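Local coordinates for putative oxidoreductase (Bacteroides fragilis NCTC 9343, PDB 3FHL), which probably acts as an oxidoreductase of the Gfo/Idh/MocA family, binding a nicotinamide dinucleotide in its Rossmann-type domain, at residues C[125-130]-C[304-309]; C[195-200]-C[339-344]; C[215-220]-C[228-233]; C[259-264]-C[274-279]. All coordinates share one frame; numbering follows the deposited sequence. Where two conformers were deposited one is given.

Interaction 1: residues C[125-130]-C[304-309]; sequences RRWDAD and AGNYGG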
loop_
_atom_site.group_PDB
_atom_site.type_symbol
_atom_site.label_atom_id
_atom_site.label_comp_id
_atom_site.label_asym_id
_atom_site.label_seq_id
_atom_site.Cartn_x
_atom_site.Cartn_y
_atom_site.Cartn_z
ATOM N N ARG C 125 4.026 11.917 18.181
ATOM C CA ARG C 125 3.974 11.998 16.724
ATOM C C ARG C 125 2.728 12.696 16.203
ATOM O O ARG C 125 2.598 12.946 15.003
ATOM C CB ARG C 125 4.225 10.635 16.071
ATOM C CG ARG C 125 5.697 10.194 16.223
ATOM C CD ARG C 125 6.056 9.094 15.250
ATOM N NE ARG C 125 7.427 8.612 15.429
ATOM C CZ ARG C 125 8.506 9.154 14.865
ATOM N NH1 ARG C 125 8.404 10.229 14.081
ATOM N NH2 ARG C 125 9.698 8.618 15.100
ATOM N N ARG C 126 1.847 13.080 17.126
ATOM C CA ARG C 126 0.782 14.024 16.817
ATOM C C ARG C 126 1.354 15.411 16.499
ATOM O O ARG C 126 0.687 16.238 15.885
ATOM C CB ARG C 126 -0.186 14.126 17.989
ATOM C CG ARG C 126 -0.868 12.823 18.323
ATOM C CD ARG C 126 -2.057 13.072 19.195
ATOM N NE ARG C 126 -2.595 11.863 19.809
ATOM C CZ ARG C 126 -3.593 11.878 20.684
ATOM N NH1 ARG C 126 -4.055 10.752 21.204
ATOM N NH2 ARG C 126 -4.136 13.034 21.033
ATOM N N TRP C 127 2.604 15.642 16.895
ATOM C CA TRP C 127 3.266 16.919 16.600
ATOM C C TRP C 127 4.453 16.766 15.647
ATOM O O TRP C 127 5.326 17.624 15.598
ATOM C CB TRP C 127 3.695 17.617 17.903
ATOM C CG TRP C 127 2.527 18.081 18.749
ATOM C CD1 TRP C 127 1.844 19.268 18.634
ATOM C CD2 TRP C 127 1.898 17.360 19.806
ATOM N NE1 TRP C 127 0.825 19.322 19.564
ATOM C CE2 TRP C 127 0.839 18.168 20.297
ATOM C CE3 TRP C 127 2.116 16.104 20.387
ATOM C CZ2 TRP C 127 0.014 17.761 21.343
ATOM C CZ3 TRP C 127 1.294 15.706 21.435
ATOM C CH2 TRP C 127 0.252 16.531 21.896
ATOM N N ASP C 128 4.487 15.668 14.887
ATOM C CA ASP C 128 5.429 15.560 13.765
ATOM C C ASP C 128 5.040 16.607 12.735
ATOM O O ASP C 128 3.853 16.882 12.572
ATOM C CB ASP C 128 5.361 14.164 13.132
ATOM C CG ASP C 128 6.286 13.154 13.810
ATOM O OD1 ASP C 128 6.972 13.508 14.793
ATOM O OD2 ASP C 128 6.337 11.990 13.353
ATOM N N ALA C 129 6.034 17.187 12.052
ATOM C CA ALA C 129 5.792 18.163 10.977
ATOM C C ALA C 129 4.823 17.654 9.912
ATOM O O ALA C 129 3.909 18.372 9.512
ATOM C CB ALA C 129 7.129 18.595 10.318
ATOM N N ASP C 130 5.019 16.410 9.474
ATOM C CA ASP C 130 4.187 15.827 8.418
ATOM C C ASP C 130 2.722 15.713 8.800
ATOM O O ASP C 130 1.866 16.150 8.050
ATOM C CB ASP C 130 4.756 14.487 7.893
ATOM C CG ASP C 130 5.162 13.518 9.005
ATOM O OD1 ASP C 130 4.507 13.457 10.066
ATOM O OD2 ASP C 130 6.154 12.794 8.801
ATOM N N ALA C 304 5.603 23.530 10.981
ATOM C CA ALA C 304 6.800 23.063 11.700
ATOM C C ALA C 304 6.461 21.961 12.701
ATOM O O ALA C 304 5.410 21.984 13.338
ATOM C CB ALA C 304 7.473 24.221 12.417
ATOM N N GLY C 305 7.365 21.002 12.842
ATOM C CA GLY C 305 7.223 19.986 13.879
ATOM C C GLY C 305 7.310 20.636 15.246
ATOM O O GLY C 305 8.067 21.588 15.430
ATOM N N ASN C 306 6.548 20.122 16.211
ATOM C CA ASN C 306 6.384 20.836 17.480
ATOM C C ASN C 306 6.193 19.910 18.672
ATOM O O ASN C 306 5.131 19.903 19.272
ATOM C CB ASN C 306 5.204 21.827 17.349
ATOM C CG ASN C 306 5.071 22.768 18.536
ATOM O OD1 ASN C 306 6.033 23.011 19.272
ATOM N ND2 ASN C 306 3.856 23.286 18.742
ATOM N N TYR C 307 7.212 19.126 19.023
ATOM C CA TYR C 307 7.116 18.240 20.196
ATOM C C TYR C 307 6.885 18.996 21.527
ATOM O O TYR C 307 6.390 18.420 22.515
ATOM C CB TYR C 307 8.359 17.340 20.323
ATOM C CG TYR C 307 8.479 16.207 19.297
ATOM C CD1 TYR C 307 9.693 15.531 19.120
ATOM C CD2 TYR C 307 7.392 15.816 18.504
ATOM C CE1 TYR C 307 9.816 14.479 18.180
ATOM C CE2 TYR C 307 7.505 14.774 17.575
ATOM C CZ TYR C 307 8.722 14.117 17.411
ATOM O OH TYR C 307 8.828 13.090 16.485
ATOM N N GLY C 308 7.258 20.276 21.556
ATOM C CA GLY C 308 6.947 21.142 22.700
ATOM C C GLY C 308 5.457 21.334 22.904
ATOM O O GLY C 308 5.017 21.642 24.015
ATOM N N GLY C 309 4.687 21.101 21.837
ATOM C CA GLY C 309 3.227 21.239 21.854
ATOM C C GLY C 309 2.538 20.310 22.824
ATOM O O GLY C 309 1.417 20.598 23.277
#

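Interaction 2: residues C[195-200]-C[339-344]; sequences EAVFAD and EAAYQS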
loop_
_atom_site.group_PDB
_atom_site.type_symbol
_atom_site.label_atom_id
_atom_site.label_comp_id
_atom_site.label_asym_id
_atom_site.label_seq_id
_atom_site.Cartn_x
_atom_site.Cartn_y
_atom_site.Cartn_z
ATOM N N GLU C 195 -15.311 0.510 12.327
ATOM C CA GLU C 195 -16.212 -0.615 12.589
ATOM C C GLU C 195 -15.486 -1.954 12.576
ATOM O O GLU C 195 -15.826 -2.861 13.342
ATOM C CB GLU C 195 -17.329 -0.646 11.557
ATOM C CG GLU C 195 -18.252 0.542 11.617
ATOM C CD GLU C 195 -19.273 0.519 10.503
ATOM O OE1 GLU C 195 -19.500 -0.567 9.930
ATOM O OE2 GLU C 195 -19.847 1.583 10.200
ATOM N N ALA C 196 -14.484 -2.083 11.705
ATOM C CA ALA C 196 -13.774 -3.349 11.549
ATOM C C ALA C 196 -12.292 -3.144 11.217
ATOM O O ALA C 196 -11.877 -2.048 10.843
ATOM C CB ALA C 196 -14.467 -4.214 10.476
ATOM N N VAL C 197 -11.498 -4.196 11.381
ATOM C CA VAL C 197 -10.057 -4.142 11.090
ATOM C C VAL C 197 -9.629 -5.335 10.221
ATOM O O VAL C 197 -9.962 -6.479 10.521
ATOM C CB VAL C 197 -9.209 -4.113 12.392
ATOM C CG1 VAL C 197 -7.692 -4.292 12.093
ATOM C CG2 VAL C 197 -9.433 -2.795 13.174
ATOM N N PHE C 198 -8.912 -5.059 9.133
ATOM C CA PHE C 198 -8.161 -6.095 8.457
ATOM C C PHE C 198 -6.678 -5.809 8.659
ATOM O O PHE C 198 -6.249 -4.658 8.581
ATOM C CB PHE C 198 -8.508 -6.159 6.958
ATOM C CG PHE C 198 -7.479 -6.925 6.136
ATOM C CD1 PHE C 198 -7.599 -8.300 5.958
ATOM C CD2 PHE C 198 -6.377 -6.275 5.584
ATOM C CE1 PHE C 198 -6.645 -9.010 5.219
ATOM C CE2 PHE C 198 -5.420 -6.976 4.854
ATOM C CZ PHE C 198 -5.561 -8.348 4.670
ATOM N N ALA C 199 -5.899 -6.849 8.931
ATOM C CA ALA C 199 -4.443 -6.710 8.950
ATOM C C ALA C 199 -3.745 -7.925 8.370
ATOM O O ALA C 199 -4.210 -9.051 8.510
ATOM C CB ALA C 199 -3.944 -6.477 10.366
ATOM N N ASP C 200 -2.599 -7.686 7.745
ATOM C CA ASP C 200 -1.724 -8.758 7.329
ATOM C C ASP C 200 -0.333 -8.378 7.787
ATOM O O ASP C 200 0.168 -7.296 7.465
ATOM C CB ASP C 200 -1.786 -8.939 5.803
ATOM C CG ASP C 200 -1.011 -10.175 5.313
ATOM O OD1 ASP C 200 -0.598 -11.021 6.134
ATOM O OD2 ASP C 200 -0.826 -10.305 4.085
ATOM N N GLU C 339 -4.534 -5.013 18.954
ATOM C CA GLU C 339 -4.961 -6.365 19.281
ATOM C C GLU C 339 -5.868 -6.930 18.194
ATOM O O GLU C 339 -5.749 -8.101 17.852
ATOM C CB GLU C 339 -5.623 -6.406 20.663
ATOM C CG GLU C 339 -4.599 -6.268 21.807
ATOM C CD GLU C 339 -5.238 -6.157 23.192
ATOM O OE1 GLU C 339 -6.481 -6.021 23.295
ATOM O OE2 GLU C 339 -4.484 -6.198 24.186
ATOM N N ALA C 340 -6.742 -6.091 17.638
ATOM C CA ALA C 340 -7.599 -6.502 16.518
ATOM C C ALA C 340 -6.803 -6.828 15.256
ATOM O O ALA C 340 -7.153 -7.752 14.529
ATOM C CB ALA C 340 -8.641 -5.465 16.228
ATOM N N ALA C 341 -5.734 -6.074 15.018
ATOM C CA ALA C 341 -4.821 -6.317 13.902
ATOM C C ALA C 341 -4.092 -7.661 14.050
ATOM O O ALA C 341 -4.013 -8.445 13.095
ATOM C CB ALA C 341 -3.821 -5.155 13.767
ATOM N N TYR C 342 -3.584 -7.935 15.252
ATOM C CA TYR C 342 -2.975 -9.232 15.548
ATOM C C TYR C 342 -3.978 -10.391 15.407
ATOM O O TYR C 342 -3.644 -11.434 14.849
ATOM C CB TYR C 342 -2.274 -9.227 16.915
ATOM C CG TYR C 342 -0.857 -8.661 16.860
ATOM C CD1 TYR C 342 0.203 -9.426 16.381
ATOM C CD2 TYR C 342 -0.577 -7.372 17.300
ATOM C CE1 TYR C 342 1.506 -8.919 16.339
ATOM C CE2 TYR C 342 0.719 -6.851 17.249
ATOM C CZ TYR C 342 1.756 -7.624 16.761
ATOM O OH TYR C 342 3.049 -7.114 16.707
ATOM N N GLN C 343 -5.213 -10.176 15.846
ATOM C CA GLN C 343 -6.245 -11.207 15.775
ATOM C C GLN C 343 -6.657 -11.490 14.320
ATOM O O GLN C 343 -6.856 -12.638 13.944
ATOM C CB GLN C 343 -7.452 -10.804 16.628
ATOM C CG GLN C 343 -8.547 -11.866 16.731
ATOM C CD GLN C 343 -9.854 -11.320 17.274
ATOM O OE1 GLN C 343 -9.899 -10.237 17.862
ATOM N NE2 GLN C 343 -10.932 -12.071 17.076
ATOM N N SER C 344 -6.783 -10.437 13.519
ATOM C CA SER C 344 -7.104 -10.545 12.098
ATOM C C SER C 344 -6.079 -11.347 11.319
ATOM O O SER C 344 -6.442 -12.166 10.461
ATOM C CB SER C 344 -7.244 -9.160 11.469
ATOM O OG SER C 344 -7.450 -9.254 10.073
HETATM O O HOH W 1 -5.882 -11.261 7.893
#

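Interaction 3: residues C[215-220]-C[228-233]; sequences IIHLLH and KITLKA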
loop_
_atom_site.group_PDB
_atom_site.type_symbol
_atom_site.label_atom_id
_atom_site.label_comp_id
_atom_site.label_asym_id
_atom_site.label_seq_id
_atom_site.Cartn_x
_atom_site.Cartn_y
_atom_site.Cartn_z
ATOM N N ILE C 215 0.366 -4.386 7.148
ATOM C CA ILE C 215 -0.568 -3.531 6.449
ATOM C C ILE C 215 -1.905 -3.645 7.196
ATOM O O ILE C 215 -2.335 -4.744 7.523
ATOM C CB ILE C 215 -0.701 -3.852 4.931
ATOM C CG1 ILE C 215 -1.636 -2.844 4.255
ATOM C CG2 ILE C 215 -1.140 -5.318 4.677
ATOM C CD1 ILE C 215 -1.456 -2.739 2.772
ATOM N N ILE C 216 -2.522 -2.501 7.480
ATOM C CA ILE C 216 -3.765 -2.442 8.246
ATOM C C ILE C 216 -4.775 -1.582 7.530
ATOM O O ILE C 216 -4.479 -0.473 7.090
ATOM C CB ILE C 216 -3.519 -1.896 9.681
ATOM C CG1 ILE C 216 -2.572 -2.834 10.445
ATOM C CG2 ILE C 216 -4.848 -1.699 10.422
ATOM C CD1 ILE C 216 -1.972 -2.244 11.722
ATOM N N HIS C 217 -5.994 -2.092 7.426
ATOM C CA HIS C 217 -7.101 -1.293 6.958
ATOM C C HIS C 217 -8.057 -1.076 8.107
ATOM O O HIS C 217 -8.498 -2.037 8.730
ATOM C CB HIS C 217 -7.813 -1.980 5.794
ATOM C CG HIS C 217 -6.943 -2.128 4.592
ATOM N ND1 HIS C 217 -6.474 -1.041 3.891
ATOM C CD2 HIS C 217 -6.402 -3.221 4.006
ATOM C CE1 HIS C 217 -5.702 -1.459 2.905
ATOM N NE2 HIS C 217 -5.648 -2.779 2.949
ATOM N N LEU C 218 -8.351 0.193 8.380
ATOM C CA LEU C 218 -9.344 0.561 9.388
ATOM C C LEU C 218 -10.607 0.849 8.610
ATOM O O LEU C 218 -10.683 1.820 7.843
ATOM C CB LEU C 218 -8.885 1.777 10.208
ATOM C CG LEU C 218 -7.521 1.715 10.875
ATOM C CD1 LEU C 218 -7.320 2.968 11.724
ATOM C CD2 LEU C 218 -7.428 0.491 11.746
ATOM N N LEU C 219 -11.585 -0.034 8.772
ATOM C CA LEU C 219 -12.748 -0.059 7.899
ATOM C C LEU C 219 -13.883 0.723 8.539
ATOM O O LEU C 219 -14.264 0.440 9.672
ATOM C CB LEU C 219 -13.163 -1.518 7.607
ATOM C CG LEU C 219 -12.028 -2.453 7.130
ATOM C CD1 LEU C 219 -12.349 -3.935 7.310
ATOM C CD2 LEU C 219 -11.645 -2.164 5.693
ATOM N N HIS C 220 -14.384 1.712 7.799
ATOM C CA HIS C 220 -15.450 2.630 8.224
ATOM C C HIS C 220 -15.186 3.347 9.569
ATOM O O HIS C 220 -15.865 3.075 10.570
ATOM C CB HIS C 220 -16.821 1.929 8.226
ATOM C CG HIS C 220 -17.141 1.207 6.951
ATOM N ND1 HIS C 220 -17.477 1.862 5.784
ATOM C CD2 HIS C 220 -17.171 -0.117 6.661
ATOM C CE1 HIS C 220 -17.707 0.974 4.833
ATOM N NE2 HIS C 220 -17.524 -0.233 5.338
ATOM N N LYS C 228 -11.119 5.650 2.778
ATOM C CA LYS C 228 -10.334 4.435 2.748
ATOM C C LYS C 228 -9.008 4.654 3.470
ATOM O O LYS C 228 -8.259 5.561 3.109
ATOM C CB LYS C 228 -10.122 4.010 1.288
ATOM C CG LYS C 228 -11.429 3.846 0.506
ATOM C CD LYS C 228 -12.241 2.651 1.024
ATOM C CE LYS C 228 -13.434 2.361 0.119
ATOM N NZ LYS C 228 -14.400 1.447 0.777
ATOM N N ILE C 229 -8.740 3.824 4.481
ATOM C CA ILE C 229 -7.554 3.967 5.335
ATOM C C ILE C 229 -6.568 2.817 5.169
ATOM O O ILE C 229 -6.930 1.656 5.320
ATOM C CB ILE C 229 -7.937 4.063 6.846
ATOM C CG1 ILE C 229 -8.697 5.357 7.140
ATOM C CG2 ILE C 229 -6.697 3.959 7.745
ATOM C CD1 ILE C 229 -8.918 5.605 8.611
ATOM N N THR C 230 -5.314 3.144 4.862
ATOM C CA THR C 230 -4.251 2.135 4.863
ATOM C C THR C 230 -3.112 2.595 5.753
ATOM O O THR C 230 -2.561 3.682 5.550
ATOM C CB THR C 230 -3.665 1.884 3.450
ATOM O OG1 THR C 230 -4.717 1.645 2.523
ATOM C CG2 THR C 230 -2.760 0.676 3.452
ATOM N N LEU C 231 -2.743 1.761 6.722
ATOM C CA LEU C 231 -1.566 2.009 7.562
ATOM C C LEU C 231 -0.532 0.909 7.330
ATOM O O LEU C 231 -0.861 -0.280 7.337
ATOM C CB LEU C 231 -1.965 2.086 9.048
ATOM C CG LEU C 231 -3.225 2.912 9.363
ATOM C CD1 LEU C 231 -3.640 2.725 10.813
ATOM C CD2 LEU C 231 -2.979 4.402 9.077
ATOM N N LYS C 232 0.718 1.300 7.120
ATOM C CA LYS C 232 1.746 0.345 6.730
ATOM C C LYS C 232 3.081 0.658 7.350
ATOM O O LYS C 232 3.410 1.822 7.553
ATOM C CB LYS C 232 1.973 0.408 5.220
ATOM C CG LYS C 232 1.191 -0.535 4.383
ATOM C CD LYS C 232 1.636 -0.438 2.912
ATOM C CE LYS C 232 2.691 -1.467 2.557
ATOM N NZ LYS C 232 2.838 -1.544 1.055
ATOM N N ALA C 233 3.866 -0.384 7.596
ATOM C CA ALA C 233 5.295 -0.211 7.874
ATOM C C ALA C 233 6.054 -1.456 7.486
ATOM O O ALA C 233 5.496 -2.548 7.502
ATOM C CB ALA C 233 5.553 0.117 9.342
HETATM O O HOH W 2 -10.708 1.811 4.976
#

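Interaction 4: residues C[259-264]-C[274-279]; sequences DKQEAA and PNWGEE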
loop_
_atom_site.group_PDB
_atom_site.type_symbol
_atom_site.label_atom_id
_atom_site.label_comp_id
_atom_site.label_asym_id
_atom_site.label_seq_id
_atom_site.Cartn_x
_atom_site.Cartn_y
_atom_site.Cartn_z
ATOM N N ASP C 259 10.069 13.032 10.359
ATOM C CA ASP C 259 10.290 14.237 11.141
ATOM C C ASP C 259 11.726 14.261 11.675
ATOM O O ASP C 259 12.286 13.223 12.054
ATOM C CB ASP C 259 9.227 14.352 12.237
ATOM C CG ASP C 259 9.353 15.627 13.036
ATOM O OD1 ASP C 259 10.186 15.616 13.945
ATOM O OD2 ASP C 259 8.634 16.608 12.766
ATOM N N LYS C 260 12.316 15.449 11.674
ATOM C CA LYS C 260 13.741 15.620 11.961
ATOM C C LYS C 260 14.029 15.979 13.422
ATOM O O LYS C 260 15.197 16.083 13.812
ATOM C CB LYS C 260 14.314 16.720 11.061
ATOM C CG LYS C 260 13.725 16.763 9.635
ATOM C CD LYS C 260 13.834 18.175 9.007
ATOM C CE LYS C 260 15.290 18.568 8.709
ATOM N NZ LYS C 260 16.080 17.454 8.085
ATOM N N GLN C 261 12.979 16.171 14.223
ATOM C CA GLN C 261 13.149 16.619 15.619
ATOM C C GLN C 261 13.923 15.651 16.486
ATOM O O GLN C 261 14.817 16.072 17.215
ATOM C CB GLN C 261 11.807 16.907 16.289
ATOM C CG GLN C 261 11.138 18.172 15.827
ATOM C CD GLN C 261 9.766 18.308 16.437
ATOM O OE1 GLN C 261 9.595 18.969 17.463
ATOM N NE2 GLN C 261 8.788 17.642 15.840
ATOM N N GLU C 262 13.606 14.355 16.393
ATOM C CA GLU C 262 14.226 13.360 17.268
ATOM C C GLU C 262 15.741 13.260 17.051
ATOM O O GLU C 262 16.501 13.160 18.020
ATOM C CB GLU C 262 13.556 11.989 17.111
ATOM C CG GLU C 262 14.110 10.928 18.062
ATOM C CD GLU C 262 13.472 9.554 17.897
ATOM O OE1 GLU C 262 12.451 9.429 17.188
ATOM O OE2 GLU C 262 14.003 8.591 18.493
ATOM N N ALA C 263 16.174 13.320 15.794
ATOM C CA ALA C 263 17.609 13.366 15.482
ATOM C C ALA C 263 18.302 14.615 16.058
ATOM O O ALA C 263 19.396 14.516 16.615
ATOM C CB ALA C 263 17.847 13.271 13.971
ATOM N N ALA C 264 17.666 15.777 15.921
ATOM C CA ALA C 264 18.236 17.018 16.441
ATOM C C ALA C 264 18.319 16.959 17.955
ATOM O O ALA C 264 19.351 17.307 18.544
ATOM C CB ALA C 264 17.429 18.222 15.984
ATOM N N PRO C 274 13.597 29.903 16.676
ATOM C CA PRO C 274 12.550 30.215 15.700
ATOM C C PRO C 274 12.325 29.194 14.577
ATOM O O PRO C 274 11.178 28.995 14.163
ATOM C CB PRO C 274 13.030 31.542 15.100
ATOM C CG PRO C 274 13.750 32.190 16.218
ATOM C CD PRO C 274 14.485 31.071 16.887
ATOM N N ASN C 275 13.392 28.565 14.080
ATOM C CA ASN C 275 13.254 27.609 12.969
ATOM C C ASN C 275 13.057 26.147 13.409
ATOM O O ASN C 275 13.180 25.236 12.591
ATOM C CB ASN C 275 14.430 27.742 11.974
ATOM C CG ASN C 275 15.722 27.129 12.498
ATOM O OD1 ASN C 275 15.746 26.528 13.571
ATOM N ND2 ASN C 275 16.806 27.271 11.732
ATOM N N TRP C 276 12.775 25.922 14.696
ATOM C CA TRP C 276 12.636 24.563 15.216
ATOM C C TRP C 276 11.498 23.783 14.536
ATOM O O TRP C 276 10.394 24.299 14.399
ATOM C CB TRP C 276 12.398 24.565 16.720
ATOM C CG TRP C 276 12.342 23.186 17.251
ATOM C CD1 TRP C 276 11.222 22.468 17.555
ATOM C CD2 TRP C 276 13.463 22.318 17.500
ATOM N NE1 TRP C 276 11.581 21.204 17.988
ATOM C CE2 TRP C 276 12.947 21.093 17.963
ATOM C CE3 TRP C 276 14.850 22.463 17.363
ATOM C CZ2 TRP C 276 13.770 20.015 18.311
ATOM C CZ3 TRP C 276 15.667 21.398 17.713
ATOM C CH2 TRP C 276 15.126 20.194 18.189
ATOM N N GLY C 277 11.797 22.556 14.116
ATOM C CA GLY C 277 10.813 21.676 13.467
ATOM C C GLY C 277 10.555 21.976 11.998
ATOM O O GLY C 277 9.769 21.277 11.341
ATOM N N GLU C 278 11.208 23.013 11.472
ATOM C CA GLU C 278 11.008 23.392 10.074
ATOM C C GLU C 278 11.610 22.364 9.118
ATOM O O GLU C 278 12.614 21.699 9.436
ATOM C CB GLU C 278 11.564 24.793 9.774
ATOM C CG GLU C 278 10.726 25.942 10.341
ATOM C CD GLU C 278 11.197 27.329 9.889
ATOM O OE1 GLU C 278 12.269 27.440 9.247
ATOM O OE2 GLU C 278 10.486 28.310 10.188
ATOM N N GLU C 279 10.977 22.247 7.950
ATOM C CA GLU C 279 11.461 21.396 6.871
ATOM C C GLU C 279 11.846 22.242 5.676
ATOM O O GLU C 279 11.315 23.338 5.478
ATOM C CB GLU C 279 10.375 20.406 6.434
ATOM C CG GLU C 279 9.941 19.429 7.503
ATOM C CD GLU C 279 8.856 18.484 7.024
ATOM O OE1 GLU C 279 7.773 18.962 6.594
ATOM O OE2 GLU C 279 9.086 17.264 7.107
HETATM O O HOH W 3 10.294 18.420 11.636
#

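Interaction 1: residues C[125-130]-C[304-309]
Trp127 and Asp128, in the linker that carries the chain from the last strand of the Rossmann sheet into helix 129-139, meet the type I beta turn Asn306-Gly309 that leads into helix 309-320. The backbones are pinned by one nearly straight bond, Asn306 N to Trp127 O at 2.8 Å (173° at the hydrogen). The indole of the same tryptophan lies between two groups. Gly309, having no side chain, places its backbone over one face, toward the rim, its CA 4.1 Å from the centroid of the five-membered ring in a CH-pi contact, while Arg126 CB covers part of the other face. Packing is tight where Trp127 CB comes within 3.0 Å of Asn306 O. The Tyr307 ring runs back beside the linker, and its hydroxyl donates a short bond of 2.5 Å to Asp128 OD1, met nearly end-on, with ring and carboxylate planes 36° apart. The carboxylate swings toward the tyrosine because CG lies beside the backbone N (chi1 -87°). Its second oxygen, OD2, uses the syn lone pair to take Arg125 NH1 at 2.8 Å, in the guanidinium plane. Two different donors thus fix the rotation of this buried group, and the Tyr307 hydroxyl also sits over a face of the Arg125 guanidinium. At the start of the helix, Ala129 CB rests 3.5 Å from Gly305 N. Around the contact, Phe20 and Phe24 of helix 15-27 back Tyr307, helix 180-191 touches the two arginines, and Asp259 bonds the first helical amide, that of Ala129.

Interaction 2: residues C[195-200]-C[339-344]
Val197 and Ala199 of strand 196-200 pack against Ala340 and Ala341 of helix 339-344, an apolar contact between small side chains. Val197 straddles the two helix alanines: its CB lies 4.1 Å from Ala340 CB, and its CG1 branch, anti to the backbone N (chi1 171°), reaches Ala341 CB at 4.3 Å. Two residues along the same face of the strand, Ala199 CB sits 3.7 Å from Ala341 CB and also presses on the helix backbone, 3.4 Å from Ala341 O. With methyls alone between them at this point, the axes of the two segments approach to 6.6 Å and cross at -60°.

Polar contacts gather at the last residue of 339-344. Ser344 OG accepts from Ala199 N at 3.1 Å (161° at the hydrogen), and the same hydroxyl is bonded to the carbonyl of Lys349, so it links the strand backbone to the chain that follows the helix. Ser344 CB is directed at the strand, and the anti torsion of OG carries the oxygen onward to that amide. A third link is by solvent: water 1 donates to Ala199 O and to Ser344 O, 2.8 Å in each case, tying strand and helix carbonyls together.

Helix 328-347 thus covers one face of the mixed sheet near its border, where strand 194-202 runs between strands 213-221 and 351-352. Val351 packs on Ala340 and Ser344. On the reverse face of strand 194-202, Phe198 stacks on Phe198 of the second subunit, so a single strand serves the domain core with one face and the dimer interface with the other.

Interaction 3: residues C[215-220]-C[228-233]
His217 turns its ring toward Ile229 by two similar rotations: chi1 of -64° places CG beside the backbone N, and chi2 of -65° swings ND1 across to the neighbouring strand. There ND1 donates to Ile229 O at 3.1 Å, with the oxygen close to the ring plane, while CE1 comes to 3.3 Å from Thr230 OG1. Ile215, by contrast, holds CG1 anti to its backbone N (chi1 -176°), and its CD1 tip meets Thr230 CG2 at 3.7 Å while CG1 runs alongside Lys232 CG. The strands form an antiparallel beta hairpin. Ile216 and Leu231 make a hydrogen-bonded pair, Ile216 N to Leu231 O at 2.8 Å and Leu231 N to Ile216 O at 2.9 Å. Their face of the sheet also bears Leu218, whose CD1 meets Leu231 CD1 at 3.8 Å; helix 180-191 covers this face. Toward the turn the strands part, and water 2 bridges the gap, donating to Leu218 O and accepting from Ile229 N, 2.9 Å each.

On the face of His217 lies the second subunit. His217 NE2 bonds to His217 NE2 of that subunit, and Lys232 NZ makes salt bridges to its Glu148 and Glu150 as well as to Glu241 of its own chain. Where the strands part, Leu218 N lies 3.7 Å from Ile229 O and, although buried, has no partner in the model; the imidazole bonds that carbonyl instead. If both histidines donate through ND1, their NE2 atoms must share a proton, so one ring of the pair may be cationic.

Interaction 4: residues C[259-264]-C[274-279]
Trp276 brings the indole edge to Gln261: NE1 donates to Gln261 OE1 at 3.0 Å through a bent bond (141° at the hydrogen), the amide and ring planes being 74° apart. The side chain extends with CG anti to the backbone N (chi1 -176°), which carries the six-membered ring on to the helix, where CH2 touches Ala264 CB at 3.7 Å. Gln261 OE1 has a further donor in the backbone N of Tyr307. Gly277 follows as the third residue of a type II beta turn, Asn275-Glu278, with the positive phi of that position; its CA packs 4.2 Å from Gln261 CG. Its carbonyl looks toward Asp259, and water 3 joins the two, donating to Gly277 O at 2.9 Å and to Asp259 OD2 at 2.7 Å.

Asp259 precedes the turn into helix 261-266, and its OD1 makes a capping bond with Gln261 N at 2.9 Å, approached from above the carboxylate plane, and takes Gln261 NE2 at 3.1 Å from the opposite face. The glutamine amide is therefore held at both ends, NE2 by the aspartate and OE1 by the tryptophan and Tyr307, which settles which way round it lies.

Glu278 meets the helix start through its backbone, Lys260 CD lying 3.8 Å from Glu278 O. Glu279 adds a loose apolar touch between its CG and the same lysine carbon; the charged ends go different ways, Lys260 NZ to Glu283 and Glu279 OE2 to Lys255.

Interactions 1 and 4 adjoin, centres about 9 Å apart. Gln261 and Asp259 of interaction 4 also bond the backbone of Tyr307 and Ala129 in interaction 1, and Gly277 pairs with Gly305. Both tie loops to helix starts by polar side chains, but interaction 1 is buried, whereas interaction 4 grades into exposed lysine and glutamates. Interactions 2 and 3 are buried and share the mixed sheet: strands 194-202 and 213-221 are neighbours, joined by bonds such as His217 N to Phe198 O. Interaction 2 sets helix on strand through alanines, valine and one serine bond; interaction 3 has strand pairing and a histidine bond. Both reach the second subunit, which touches neither interaction 1 nor 4.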